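Probable primosomal replication protein n (Ralstonia solanacearum, PDB 4FDB) probably binds single-stranded DNA as a homodimer and helps PriA and DnaT assemble the primosome that restarts stalled replication forks. Local coordinates at residues 9-14 / 27-32. The protein carries 3 engineered substitutions. Sequence-based numbering, arbitrary orientation.
Sequences ATLVER and VNCLLS. Engineered in segment 9-14: Val12 (natural residue Ala).
A classic beta bulge interrupts the antiparallel hairpin formed by strands 3-19 and 25-37 of this OB-family domain: Val12 and Glu13 together face Leu30. Both polar backbone atoms of Leu30 are used there, its O accepting from Val12 N at 2.9 Å in a nearly linear approach to the carbonyl, its N donating to Glu13 O at 3.0 Å with the donor tilted 23° from the carbonyl plane. Before the bulge, Thr10 and Ser32 form a regular hydrogen-bonded pair, each N reaching the other's O. A water bridges the pair, lying 2.7 Å from Thr10 OG1 and donating a longer bond to Ser32 O.

Val12, an engineered substitution for Ala, points its CB toward strand 27-32. Its CG1 is anti to the backbone N (chi1 179°) and runs alongside Leu30 CD2, while CG2 presses on Ser32 CB at 3.5 Å, a close carbon-carbon approach. Glu13 and Leu30 share one face of the sheet, Glu13 CG lying 3.8 Å from Leu30 CB. Ala9 CB also points at strand 27-32, nearest Ser32 O at 3.4 Å and close to Leu31 CB.

Leu11, Leu31 and Cys29 make the buried part of the other face, which Arg14 continues at its more open end. Leu11 CD1 reaches Cys29 CB at 3.7 Å and also meets Leu31 CD2. Arg14 lays its CB against Cys29 CB and Val27 CG1; the extended chain then carries its guanidinium away, where NE bonds to Ile65 O. Leu71 of strand 70-79 and Leu62 of helix 57-62 add to this layer around Leu11 and Cys29.

The one-residue offset thus costs Leu30 no backbone bond, since two successive residues take its O and N, while Leu11, Cys29 and Leu31 stay packed in the interior.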
loop_
_atom_site.group_PDB
_atom_site.type_symbol
_atom_site.label_atom_id
_atom_site.label_comp_id
_atom_site.label_asym_id
_atom_site.label_seq_id
_atom_site.Cartn_x
_atom_site.Cartn_y
_atom_site.Cartn_z
ATOM N N ALA A 9 4.586 -4.716 -10.753
ATOM C CA ALA A 9 5.718 -5.243 -9.999
ATOM C C ALA A 9 6.098 -6.627 -10.491
ATOM O O ALA A 9 5.293 -7.318 -11.102
ATOM C CB ALA A 9 5.385 -5.286 -8.515
ATOM N N THR A 10 7.337 -7.019 -10.213
ATOM C CA THR A 10 7.856 -8.303 -10.650
ATOM C C THR A 10 7.598 -9.361 -9.586
ATOM O O THR A 10 7.864 -9.141 -8.409
ATOM C CB THR A 10 9.365 -8.191 -10.888
ATOM O OG1 THR A 10 9.602 -7.192 -11.885
ATOM C CG2 THR A 10 9.955 -9.528 -11.341
ATOM N N LEU A 11 7.081 -10.519 -9.996
ATOM C CA LEU A 11 6.928 -11.624 -9.055
ATOM C C LEU A 11 8.307 -12.192 -8.743
ATOM O O LEU A 11 8.988 -12.654 -9.636
ATOM C CB LEU A 11 6.054 -12.723 -9.645
ATOM C CG LEU A 11 5.957 -13.961 -8.751
ATOM C CD1 LEU A 11 5.207 -13.613 -7.496
ATOM C CD2 LEU A 11 5.295 -15.133 -9.476
ATOM N N VAL A 12 8.719 -12.142 -7.479
ATOM C CA VAL A 12 10.051 -12.607 -7.095
ATOM C C VAL A 12 10.018 -14.069 -6.679
ATOM O O VAL A 12 10.851 -14.886 -7.073
ATOM C CB VAL A 12 10.567 -11.778 -5.880
ATOM C CG1 VAL A 12 11.940 -12.256 -5.451
ATOM C CG2 VAL A 12 10.595 -10.297 -6.214
ATOM N N GLU A 13 9.049 -14.398 -5.832
ATOM C CA GLU A 13 8.930 -15.773 -5.413
ATOM C C GLU A 13 7.523 -16.013 -4.921
ATOM O O GLU A 13 6.785 -15.079 -4.601
ATOM C CB GLU A 13 9.949 -16.108 -4.325
ATOM C CG GLU A 13 9.988 -15.125 -3.184
ATOM C CD GLU A 13 11.074 -15.456 -2.164
ATOM O OE1 GLU A 13 12.283 -15.397 -2.503
ATOM O OE2 GLU A 13 10.719 -15.779 -1.012
ATOM N N ARG A 14 7.142 -17.273 -4.888
ATOM C CA ARG A 14 5.846 -17.607 -4.307
ATOM C C ARG A 14 5.960 -18.875 -3.493
ATOM O O ARG A 14 6.833 -19.708 -3.748
ATOM C CB ARG A 14 4.746 -17.691 -5.375
ATOM C CG ARG A 14 5.099 -18.488 -6.592
ATOM C CD ARG A 14 3.915 -18.595 -7.559
ATOM N NE ARG A 14 4.333 -19.201 -8.831
ATOM C CZ ARG A 14 4.433 -20.506 -9.041
ATOM N NH1 ARG A 14 4.131 -21.370 -8.074
ATOM N NH2 ARG A 14 4.823 -20.956 -10.227
ATOM N N VAL A 27 -2.141 -18.277 -1.991
ATOM C CA VAL A 27 -0.734 -18.281 -2.392
ATOM C C VAL A 27 -0.091 -16.983 -1.923
ATOM O O VAL A 27 -0.466 -15.903 -2.371
ATOM C CB VAL A 27 -0.560 -18.468 -3.921
ATOM C CG1 VAL A 27 0.883 -18.193 -4.348
ATOM C CG2 VAL A 27 -0.966 -19.884 -4.335
ATOM N N ASN A 28 0.848 -17.101 -0.990
ATOM C CA ASN A 28 1.663 -15.974 -0.560
ATOM C C ASN A 28 2.806 -15.757 -1.530
ATOM O O ASN A 28 3.395 -16.709 -2.022
ATOM C CB ASN A 28 2.231 -16.240 0.826
ATOM C CG ASN A 28 1.182 -16.119 1.908
ATOM O OD1 ASN A 28 0.519 -17.091 2.251
ATOM N ND2 ASN A 28 1.029 -14.917 2.449
ATOM N N CYS A 29 3.126 -14.502 -1.799
ATOM C CA CYS A 29 4.241 -14.231 -2.693
ATOM C C CYS A 29 4.954 -12.952 -2.301
ATOM O O CYS A 29 4.529 -12.241 -1.387
ATOM C CB CYS A 29 3.765 -14.181 -4.142
ATOM S SG CYS A 29 2.540 -12.929 -4.480
ATOM N N LEU A 30 6.079 -12.703 -2.961
ATOM C CA LEU A 30 6.839 -11.484 -2.758
ATOM C C LEU A 30 6.911 -10.795 -4.106
ATOM O O LEU A 30 7.262 -11.429 -5.122
ATOM C CB LEU A 30 8.258 -11.833 -2.297
ATOM C CG LEU A 30 9.209 -10.671 -1.986
ATOM C CD1 LEU A 30 8.703 -9.872 -0.792
ATOM C CD2 LEU A 30 10.609 -11.193 -1.725
ATOM N N LEU A 31 6.590 -9.509 -4.116
ATOM C CA LEU A 31 6.663 -8.685 -5.325
ATOM C C LEU A 31 7.751 -7.645 -5.169
ATOM O O LEU A 31 8.026 -7.191 -4.072
ATOM C CB LEU A 31 5.333 -7.965 -5.549
ATOM C CG LEU A 31 4.131 -8.892 -5.684
ATOM C CD1 LEU A 31 2.865 -8.064 -5.793
ATOM C CD2 LEU A 31 4.288 -9.789 -6.906
ATOM N N SER A 32 8.370 -7.257 -6.276
ATOM C CA SER A 32 9.425 -6.258 -6.236
ATOM C C SER A 32 9.014 -5.140 -7.150
ATOM O O SER A 32 8.781 -5.371 -8.344
ATOM C CB SER A 32 10.732 -6.853 -6.774
ATOM O OG SER A 32 11.728 -5.852 -6.901
HETATM O O HOH W 1 9.839 -4.606 -11.282
#